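Local coordinates for alpha-1,3-glucanase (Streptomyces thermodiastaticus, PDB 7C7D), which hydrolyses alpha-1,3-glucosidic linkages within alpha-1,3-glucans, as a thermostable glycoside hydrolase of family GH87, at residues A[145-150]-A[159-164]; A[274-279]-A[306-311]; A[298-303]-A[349-354]. All coordinates share one frame; numbering follows the deposited sequence.

Overall arrangement
The contacts lead from the N-terminal antiparallel sheets into the right-handed parallel beta-helix expected of a pectate-lyase-like domain. Contact 1 precedes the other two along the chain, and the segments of contacts 2 and 3 interleave. Contact 1 lies at the junction of the two parts, with the side chain of Tyr162 about 7 Å from the bound calcium ion. Contact 3 joins loops of the beta-helix domain, its centre about 10 Å from that of contact 1; Asn164 N and Asp349 OD2, 2.9 Å apart, probably form a hydrogen bond between them. Contact 2 pairs two strands of the beta-helix, its centre about 12 Å from that of contact 3 and 21 Å from that of contact 1. It touches contact 3 through Asp306 and Val301.

Contact 1: A[145-150]-A[159-164]; sequences YSYVDT and HHFYDN
Val148 and His159 pair through their backbones: Val148 N donates to His159 O at 2.9 Å, and His159 N returns a bond to Val148 O at 3.0 Å. A third backbone bond runs from Tyr147 N to His160 O. Ser146 adds a side-chain bond, its small hydroxyl able to sit close against the chain, where OG approaches Tyr162 O from above the carbonyl plane at 3.0 Å. Water 1 bridges Tyr145 O and His160 NE2, while ND1 on the same imidazole bonds to Asn402.

The reciprocal Val148-His159 bonds make a single antiparallel bridge, a hydrogen-bonded pair, within the long connection from strand 133-142 to strand 163-169 of the N-terminal domain. Both segments lie in a sequence family of the galactose-binding-like clan, and the backbone of Asp163 pairs with Tyr116 of strand 109-117.

The remaining contacts are side-chain packing, much of it round rings. With chi1 at 55°, CG of His159 is set between the backbone N and the carbonyl carbon, and Val148 O stands 3.2 Å above one face of the imidazole, toward the rim. CE1 also meets Thr150 OG1, while ND1 bonds outside the contact to Lys157 O. With an alanine here, Val148 O and Thr150 would probably lose the ring that covers them, and Lys157 O this donor. Val148 CG2 lies 3.7 Å from His160 CB, the two side chains running alongside each other. On Tyr147, CE1 meets Phe161 CD1 at 3.7 Å, the rings obliquely inclined with planes 49° apart; the tyrosine reaches beyond this apolar contact to bond Val118 O through OH.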
loop_
_atom_site.group_PDB
_atom_site.type_symbol
_atom_site.label_atom_id
_atom_site.label_comp_id
_atom_site.label_asym_id
_atom_site.label_seq_id
_atom_site.Cartn_x
_atom_site.Cartn_y
_atom_site.Cartn_z
ATOM N N TYR A 145 8.232 -13.960 -8.181
ATOM C CA TYR A 145 7.980 -12.535 -8.010
ATOM C C TYR A 145 8.492 -12.005 -6.684
ATOM O O TYR A 145 8.243 -10.837 -6.356
ATOM C CB TYR A 145 6.486 -12.237 -8.168
ATOM C CG TYR A 145 5.916 -12.872 -9.404
ATOM C CD1 TYR A 145 6.151 -12.323 -10.656
ATOM C CD2 TYR A 145 5.162 -14.033 -9.329
ATOM C CE1 TYR A 145 5.645 -12.910 -11.798
ATOM C CE2 TYR A 145 4.648 -14.629 -10.462
ATOM C CZ TYR A 145 4.895 -14.066 -11.695
ATOM O OH TYR A 145 4.378 -14.661 -12.822
ATOM N N SER A 146 9.199 -12.833 -5.922
ATOM C CA SER A 146 9.612 -12.542 -4.560
ATOM C C SER A 146 11.134 -12.513 -4.469
ATOM O O SER A 146 11.842 -12.871 -5.413
ATOM C CB SER A 146 9.045 -13.598 -3.603
ATOM O OG SER A 146 7.624 -13.599 -3.625
ATOM N N TYR A 147 11.631 -12.081 -3.304
ATOM C CA TYR A 147 13.061 -12.031 -2.995
ATOM C C TYR A 147 13.768 -10.983 -3.844
ATOM O O TYR A 147 14.484 -11.299 -4.806
ATOM C CB TYR A 147 13.722 -13.414 -3.096
ATOM C CG TYR A 147 13.050 -14.436 -2.210
ATOM C CD1 TYR A 147 13.406 -14.569 -0.875
ATOM C CD2 TYR A 147 12.041 -15.249 -2.702
ATOM C CE1 TYR A 147 12.778 -15.498 -0.052
ATOM C CE2 TYR A 147 11.405 -16.172 -1.891
ATOM C CZ TYR A 147 11.785 -16.300 -0.574
ATOM O OH TYR A 147 11.160 -17.210 0.240
ATOM N N VAL A 148 13.553 -9.726 -3.477
ATOM C CA VAL A 148 13.983 -8.563 -4.238
ATOM C C VAL A 148 15.090 -7.869 -3.462
ATOM O O VAL A 148 14.937 -7.583 -2.267
ATOM C CB VAL A 148 12.798 -7.609 -4.471
ATOM C CG1 VAL A 148 13.259 -6.315 -5.117
ATOM C CG2 VAL A 148 11.722 -8.289 -5.305
ATOM N N ASP A 149 16.195 -7.587 -4.144
ATOM C CA ASP A 149 17.287 -6.804 -3.593
ATOM C C ASP A 149 17.239 -5.394 -4.163
ATOM O O ASP A 149 16.980 -5.200 -5.357
ATOM C CB ASP A 149 18.630 -7.428 -3.970
ATOM C CG ASP A 149 18.990 -8.608 -3.101
ATOM O OD1 ASP A 149 18.463 -8.699 -1.975
ATOM O OD2 ASP A 149 19.807 -9.441 -3.545
ATOM N N THR A 150 17.487 -4.408 -3.299
ATOM C CA THR A 150 17.640 -3.011 -3.705
ATOM C C THR A 150 18.872 -2.447 -2.990
ATOM O O THR A 150 18.759 -1.644 -2.062
ATOM C CB THR A 150 16.380 -2.190 -3.398
ATOM O OG1 THR A 150 16.107 -2.231 -1.992
ATOM C CG2 THR A 150 15.169 -2.725 -4.163
ATOM N N HIS A 159 14.104 -8.365 0.478
ATOM C CA HIS A 159 12.745 -8.156 0.953
ATOM C C HIS A 159 11.772 -8.756 -0.054
ATOM O O HIS A 159 12.169 -9.437 -1.002
ATOM C CB HIS A 159 12.489 -6.668 1.251
ATOM C CG HIS A 159 12.778 -5.755 0.099
ATOM N ND1 HIS A 159 14.041 -5.274 -0.172
ATOM C CD2 HIS A 159 11.963 -5.225 -0.845
ATOM C CE1 HIS A 159 13.992 -4.487 -1.233
ATOM N NE2 HIS A 159 12.742 -4.436 -1.659
ATOM N N HIS A 160 10.480 -8.511 0.167
ATOM C CA HIS A 160 9.441 -8.942 -0.767
ATOM C C HIS A 160 9.342 -10.471 -0.809
ATOM O O HIS A 160 9.356 -11.083 -1.877
ATOM C CB HIS A 160 9.699 -8.351 -2.161
ATOM C CG HIS A 160 8.471 -8.082 -2.967
ATOM N ND1 HIS A 160 7.599 -7.048 -2.690
ATOM C CD2 HIS A 160 7.999 -8.684 -4.083
ATOM C CE1 HIS A 160 6.631 -7.043 -3.590
ATOM N NE2 HIS A 160 6.853 -8.023 -4.450
ATOM N N PHE A 161 9.257 -11.090 0.374
ATOM C CA PHE A 161 9.275 -12.548 0.467
ATOM C C PHE A 161 7.951 -13.181 0.075
ATOM O O PHE A 161 7.923 -14.357 -0.311
ATOM C CB PHE A 161 9.587 -12.979 1.898
ATOM C CG PHE A 161 10.811 -12.333 2.470
ATOM C CD1 PHE A 161 12.007 -12.334 1.768
ATOM C CD2 PHE A 161 10.769 -11.721 3.712
ATOM C CE1 PHE A 161 13.134 -11.736 2.302
ATOM C CE2 PHE A 161 11.884 -11.117 4.240
ATOM C CZ PHE A 161 13.072 -11.128 3.536
ATOM N N TYR A 162 6.852 -12.448 0.209
ATOM C CA TYR A 162 5.522 -12.993 0.002
ATOM C C TYR A 162 5.015 -12.641 -1.389
ATOM O O TYR A 162 5.647 -11.901 -2.148
ATOM C CB TYR A 162 4.553 -12.494 1.097
ATOM C CG TYR A 162 4.900 -13.024 2.479
ATOM C CD1 TYR A 162 5.867 -12.402 3.257
ATOM C CD2 TYR A 162 4.275 -14.166 2.988
ATOM C CE1 TYR A 162 6.208 -12.894 4.505
ATOM C CE2 TYR A 162 4.617 -14.679 4.228
ATOM C CZ TYR A 162 5.583 -14.033 4.981
ATOM O OH TYR A 162 5.925 -14.540 6.213
ATOM N N ASP A 163 3.848 -13.184 -1.707
ATOM C CA ASP A 163 3.192 -13.046 -2.994
ATOM C C ASP A 163 1.732 -13.385 -2.743
ATOM O O ASP A 163 1.393 -13.981 -1.719
ATOM C CB ASP A 163 3.812 -14.037 -3.987
ATOM C CG ASP A 163 3.306 -13.859 -5.384
ATOM O OD1 ASP A 163 3.266 -12.703 -5.841
ATOM O OD2 ASP A 163 2.971 -14.887 -6.026
ATOM N N ASN A 164 0.868 -13.009 -3.683
ATOM C CA ASN A 164 -0.559 -13.280 -3.573
ATOM C C ASN A 164 -1.004 -14.132 -4.748
ATOM O O ASN A 164 -0.691 -13.830 -5.906
ATOM C CB ASN A 164 -1.370 -11.988 -3.498
ATOM C CG ASN A 164 -1.243 -11.313 -2.146
ATOM O OD1 ASN A 164 -2.085 -11.495 -1.271
ATOM N ND2 ASN A 164 -0.166 -10.553 -1.959
HETATM O O HOH W 1 5.992 -8.887 -6.849
#

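Contact 2: A[274-279]-A[306-311]; sequences SHFIDQ and DNFVNG
Asp278 and Asn310 lie side by side on one face of a parallel strand pair, and Asn310 ND2 donates to Asp278 OD1 at 2.9 Å. The carboxylate and amide planes stand 81° apart, with ND2 reaching the oxygen from above the carboxylate plane. On both residues CG is anti to the backbone N (chi1 -171° and -165°), which carries the two polar groups out in the same direction. Ile277 and Val309 occupy the other face. Ahead of them, Phe276 CD2 meets Phe308 CD1 at 3.8 Å, the rings rim to rim with only a small tilt between their planes, both also against Val293.

Strands 277-279 and 309-311 belong to successive coils of the parallel beta-helix, where like residues stacked in register suit the repeating backbone ladder. Ile277 N bonds to Phe308 O, Asn310 N to Ile277 O, and Gln279 N to Asn310 O.

A second shell fixes the polar pair. His275 NE2 gives a straight bond to the anti lone pair of Asp278 OD2, 2.7 Å away and in the plane of the imidazole, and Asn307 ND2 holds Asn310 OD1 at 2.9 Å. Water 3 links Ile277 O to Asn307 O. Gly311 closes the pair at backbone angles that call for glycine.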
loop_
_atom_site.group_PDB
_atom_site.type_symbol
_atom_site.label_atom_id
_atom_site.label_comp_id
_atom_site.label_asym_id
_atom_site.label_seq_id
_atom_site.Cartn_x
_atom_site.Cartn_y
_atom_site.Cartn_z
ATOM N N SER A 274 3.618 -5.753 -18.480
ATOM C CA SER A 274 4.512 -5.075 -17.557
ATOM C C SER A 274 4.771 -3.632 -17.967
ATOM O O SER A 274 5.680 -2.998 -17.426
ATOM C CB SER A 274 5.826 -5.854 -17.427
ATOM O OG SER A 274 5.592 -7.161 -16.929
ATOM N N HIS A 275 3.994 -3.097 -18.911
ATOM C CA HIS A 275 4.208 -1.753 -19.441
ATOM C C HIS A 275 2.936 -1.350 -20.173
ATOM O O HIS A 275 2.924 -1.243 -21.401
ATOM C CB HIS A 275 5.406 -1.776 -20.399
ATOM C CG HIS A 275 5.879 -0.425 -20.835
ATOM N ND1 HIS A 275 6.536 -0.229 -22.030
ATOM C CD2 HIS A 275 5.821 0.788 -20.235
ATOM C CE1 HIS A 275 6.857 1.046 -22.151
ATOM N NE2 HIS A 275 6.436 1.687 -21.074
ATOM N N PHE A 276 1.847 -1.156 -19.430
ATOM C CA PHE A 276 0.524 -1.139 -20.047
ATOM C C PHE A 276 0.201 0.199 -20.708
ATOM O O PHE A 276 -0.022 0.259 -21.922
ATOM C CB PHE A 276 -0.539 -1.551 -19.024
ATOM C CG PHE A 276 -1.931 -1.586 -19.578
ATOM C CD1 PHE A 276 -2.268 -2.463 -20.598
ATOM C CD2 PHE A 276 -2.898 -0.730 -19.091
ATOM C CE1 PHE A 276 -3.554 -2.495 -21.105
ATOM C CE2 PHE A 276 -4.185 -0.752 -19.595
ATOM C CZ PHE A 276 -4.516 -1.636 -20.605
ATOM N N ILE A 277 0.152 1.281 -19.930
ATOM C CA ILE A 277 -0.050 2.626 -20.459
ATOM C C ILE A 277 1.161 3.466 -20.086
ATOM O O ILE A 277 1.565 3.490 -18.920
ATOM C CB ILE A 277 -1.352 3.260 -19.932
ATOM C CG1 ILE A 277 -2.564 2.565 -20.557
ATOM C CG2 ILE A 277 -1.384 4.761 -20.214
ATOM C CD1 ILE A 277 -3.888 2.909 -19.869
ATOM N N ASP A 278 1.739 4.148 -21.075
ATOM C CA ASP A 278 2.905 4.996 -20.839
ATOM C C ASP A 278 2.790 6.190 -21.776
ATOM O O ASP A 278 2.989 6.058 -22.990
ATOM C CB ASP A 278 4.188 4.201 -21.085
ATOM C CG ASP A 278 5.447 4.936 -20.652
ATOM O OD1 ASP A 278 5.368 6.126 -20.283
ATOM O OD2 ASP A 278 6.529 4.307 -20.680
ATOM N N GLN A 279 2.447 7.353 -21.227
ATOM C CA GLN A 279 2.238 8.533 -22.048
ATOM C C GLN A 279 2.423 9.761 -21.176
ATOM O O GLN A 279 1.991 9.778 -20.022
ATOM C CB GLN A 279 0.837 8.525 -22.671
ATOM C CG GLN A 279 -0.288 8.360 -21.657
ATOM C CD GLN A 279 -1.633 8.128 -22.311
ATOM O OE1 GLN A 279 -1.721 7.624 -23.426
ATOM N NE2 GLN A 279 -2.695 8.513 -21.622
ATOM N N ASP A 306 8.244 0.011 -15.711
ATOM C CA ASP A 306 7.634 -1.321 -15.709
ATOM C C ASP A 306 6.324 -1.320 -14.924
ATOM O O ASP A 306 6.131 -2.092 -13.986
ATOM C CB ASP A 306 8.587 -2.346 -15.107
ATOM C CG ASP A 306 9.937 -2.357 -15.767
ATOM O OD1 ASP A 306 10.011 -2.128 -16.996
ATOM O OD2 ASP A 306 10.929 -2.613 -15.047
ATOM N N ASN A 307 5.410 -0.462 -15.359
ATOM C CA ASN A 307 4.289 -0.031 -14.539
ATOM C C ASN A 307 2.964 -0.315 -15.236
ATOM O O ASN A 307 2.910 -0.557 -16.442
ATOM C CB ASN A 307 4.424 1.468 -14.264
ATOM C CG ASN A 307 5.733 1.803 -13.571
ATOM O OD1 ASN A 307 6.284 0.970 -12.860
ATOM N ND2 ASN A 307 6.231 3.021 -13.761
ATOM N N PHE A 308 1.876 -0.286 -14.458
ATOM C CA PHE A 308 0.540 -0.359 -15.051
ATOM C C PHE A 308 0.188 0.956 -15.749
ATOM O O PHE A 308 -0.120 0.969 -16.945
ATOM C CB PHE A 308 -0.475 -0.799 -13.982
ATOM C CG PHE A 308 -1.895 -0.318 -14.197
ATOM C CD1 PHE A 308 -2.621 -0.653 -15.338
ATOM C CD2 PHE A 308 -2.522 0.448 -13.224
ATOM C CE1 PHE A 308 -3.937 -0.216 -15.509
ATOM C CE2 PHE A 308 -3.833 0.879 -13.382
ATOM C CZ PHE A 308 -4.546 0.552 -14.516
ATOM N N VAL A 309 0.281 2.080 -15.039
ATOM C CA VAL A 309 0.130 3.400 -15.645
ATOM C C VAL A 309 1.390 4.201 -15.365
ATOM O O VAL A 309 1.852 4.268 -14.221
ATOM C CB VAL A 309 -1.108 4.150 -15.116
ATOM C CG1 VAL A 309 -1.110 5.588 -15.618
ATOM C CG2 VAL A 309 -2.369 3.425 -15.546
ATOM N N ASN A 310 1.950 4.796 -16.416
ATOM C CA ASN A 310 3.137 5.633 -16.315
ATOM C C ASN A 310 2.836 6.939 -17.025
ATOM O O ASN A 310 2.709 6.962 -18.251
ATOM C CB ASN A 310 4.324 4.932 -16.968
ATOM C CG ASN A 310 5.640 5.549 -16.585
ATOM O OD1 ASN A 310 6.120 5.346 -15.474
ATOM N ND2 ASN A 310 6.247 6.288 -17.508
ATOM N N GLY A 311 2.728 8.023 -16.262
ATOM C CA GLY A 311 2.527 9.333 -16.845
ATOM C C GLY A 311 1.162 9.930 -16.570
ATOM O O GLY A 311 0.724 10.035 -15.417
HETATM O O HOH W 2 8.643 -3.877 -18.419
HETATM O O HOH W 3 3.591 1.792 -17.906
#

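Contact 3: A[298-303]-A[349-354]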
loop_
_atom_site.group_PDB
_atom_site.type_symbol
_atom_site.label_atom_id
_atom_site.label_comp_id
_atom_site.label_asym_id
_atom_site.label_seq_id
_atom_site.Cartn_x
_atom_site.Cartn_y
_atom_site.Cartn_z
ATOM N N THR A 298 9.853 -8.887 -11.617
ATOM C CA THR A 298 10.448 -9.621 -10.510
ATOM C C THR A 298 11.559 -8.838 -9.830
ATOM O O THR A 298 12.192 -9.352 -8.901
ATOM C CB THR A 298 10.988 -10.974 -10.989
ATOM O OG1 THR A 298 12.134 -10.746 -11.811
ATOM C CG2 THR A 298 9.940 -11.719 -11.808
ATOM N N GLU A 299 11.810 -7.608 -10.259
ATOM C CA GLU A 299 12.896 -6.816 -9.715
ATOM C C GLU A 299 12.468 -5.361 -9.743
ATOM O O GLU A 299 11.426 -5.012 -10.298
ATOM C CB GLU A 299 14.170 -7.007 -10.533
ATOM C CG GLU A 299 13.985 -6.637 -11.979
ATOM C CD GLU A 299 14.987 -7.306 -12.881
ATOM O OE1 GLU A 299 16.117 -7.587 -12.425
ATOM O OE2 GLU A 299 14.635 -7.557 -14.047
ATOM N N ARG A 300 13.293 -4.508 -9.150
ATOM C CA ARG A 300 13.057 -3.072 -9.151
ATOM C C ARG A 300 14.158 -2.409 -9.967
ATOM O O ARG A 300 15.306 -2.323 -9.518
ATOM C CB ARG A 300 13.012 -2.528 -7.728
ATOM C CG ARG A 300 12.697 -1.060 -7.685
ATOM C CD ARG A 300 12.678 -0.581 -6.276
ATOM N NE ARG A 300 12.491 0.856 -6.220
ATOM C CZ ARG A 300 12.138 1.504 -5.119
ATOM N NH1 ARG A 300 11.940 0.831 -3.995
ATOM N NH2 ARG A 300 11.983 2.816 -5.151
ATOM N N VAL A 301 13.808 -1.963 -11.168
ATOM C CA VAL A 301 14.704 -1.223 -12.050
ATOM C C VAL A 301 14.170 0.203 -12.098
ATOM O O VAL A 301 13.189 0.490 -12.794
ATOM C CB VAL A 301 14.775 -1.845 -13.451
ATOM C CG1 VAL A 301 15.802 -1.114 -14.312
ATOM C CG2 VAL A 301 15.111 -3.330 -13.363
ATOM N N ASP A 302 14.806 1.106 -11.350
ATOM C CA ASP A 302 14.218 2.426 -11.157
ATOM C C ASP A 302 14.084 3.189 -12.468
ATOM O O ASP A 302 13.131 3.959 -12.638
ATOM C CB ASP A 302 15.005 3.220 -10.112
ATOM C CG ASP A 302 14.589 2.875 -8.692
ATOM O OD1 ASP A 302 13.497 2.287 -8.521
ATOM O OD2 ASP A 302 15.343 3.196 -7.749
ATOM N N SER A 303 14.990 2.954 -13.417
ATOM C CA SER A 303 14.981 3.664 -14.691
ATOM C C SER A 303 14.023 3.067 -15.718
ATOM O O SER A 303 13.899 3.624 -16.815
ATOM C CB SER A 303 16.395 3.703 -15.279
ATOM O OG SER A 303 16.897 2.391 -15.486
ATOM N N ASP A 349 1.579 -6.820 -4.633
ATOM C CA ASP A 349 2.843 -7.405 -5.085
ATOM C C ASP A 349 3.508 -6.531 -6.157
ATOM O O ASP A 349 3.638 -6.912 -7.326
ATOM C CB ASP A 349 2.641 -8.827 -5.632
ATOM C CG ASP A 349 1.905 -9.746 -4.679
ATOM O OD1 ASP A 349 2.160 -9.701 -3.455
ATOM O OD2 ASP A 349 1.087 -10.551 -5.174
ATOM N N THR A 350 3.929 -5.344 -5.738
ATOM C CA THR A 350 4.659 -4.448 -6.620
ATOM C C THR A 350 6.059 -4.258 -6.060
ATOM O O THR A 350 6.245 -4.220 -4.845
ATOM C CB THR A 350 3.936 -3.093 -6.795
ATOM O OG1 THR A 350 3.777 -2.446 -5.526
ATOM C CG2 THR A 350 2.553 -3.282 -7.419
ATOM N N THR A 351 7.059 -4.171 -6.936
ATOM C CA THR A 351 8.419 -4.071 -6.418
ATOM C C THR A 351 8.792 -2.664 -5.972
ATOM O O THR A 351 9.840 -2.489 -5.340
ATOM C CB THR A 351 9.441 -4.621 -7.410
ATOM O OG1 THR A 351 9.362 -3.876 -8.629
ATOM C CG2 THR A 351 9.191 -6.099 -7.676
ATOM N N ALA A 352 7.953 -1.669 -6.258
ATOM C CA ALA A 352 8.127 -0.327 -5.721
ATOM C C ALA A 352 6.765 0.186 -5.250
ATOM O O ALA A 352 5.946 -0.604 -4.764
ATOM C CB ALA A 352 8.798 0.602 -6.740
ATOM N N ASP A 353 6.514 1.491 -5.364
ATOM C CA ASP A 353 5.307 2.083 -4.795
ATOM C C ASP A 353 4.042 1.510 -5.428
ATOM O O ASP A 353 4.018 1.112 -6.594
ATOM C CB ASP A 353 5.288 3.596 -5.055
ATOM C CG ASP A 353 6.302 4.383 -4.231
ATOM O OD1 ASP A 353 7.217 3.806 -3.618
ATOM O OD2 ASP A 353 6.167 5.621 -4.204
ATOM N N GLY A 354 2.949 1.546 -4.665
ATOM C CA GLY A 354 1.663 1.224 -5.258
ATOM C C GLY A 354 1.178 2.319 -6.190
ATOM O O GLY A 354 0.824 2.065 -7.348
HETATM O O HOH W 4 11.676 -2.504 -3.347
HETATM O O HOH W 5 9.905 5.033 -4.327
#
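Thr351 and Ala352 carry this contact, meeting Glu299 and Arg300 where two irregular loops of the beta-helix domain pass each other. Upstream, Asp349 is fastened within the domain, its carboxylate taking bonds from Gln325 and Asn373. Thr350 OG1 donates to Ala352 O at 2.9 Å within the same loop, and Gln374 also bonds that hydroxyl.

Thr351 uses both branches. With OG1 set between the backbone N and the carbonyl carbon (chi1 60°), the hydroxyl meets Glu299 O, to which it donates at 2.9 Å from above the carbonyl plane, 53° out of it. CG2 packs on the same carbonyl, with O at 3.6 Å; a beta-branched residue with a hydroxyl can thus offer a bond and a methyl contact at once. The backbone oxygen of Thr351 faces Arg300 CD at 3.5 Å and accepts from water 4, which in turn receives a weak bond from Arg300 NH1.

Ala352 supplies a methyl group small enough to let the guanidinium lie over it. Its CB stands 3.7 Å above the centre of the guanidinium plane. The side chain of Arg300 is extended from CG to NE, which carries the flat group across this methyl; Trp152 and Ile153 of the N-terminal domain also touch the Arg300 side chain. At the edge of the guanidinium, NE forms a salt bridge with the syn lone pair of Asp302 OD1 at 2.9 Å. Further along, Asp353 OD1 accepts from water 5, to which Arg300 NH2 is weakly bonded.

Through NH1, Arg300 also makes a salt bridge with Asp376, its second charged partner. With Asp302 at its edge, Asp376 on NH1 and an apolar methyl over one face, the guanidinium is probably fixed in orientation, its positive charge probably balanced by Asp302 of its own loop and Asp376 of a further loop.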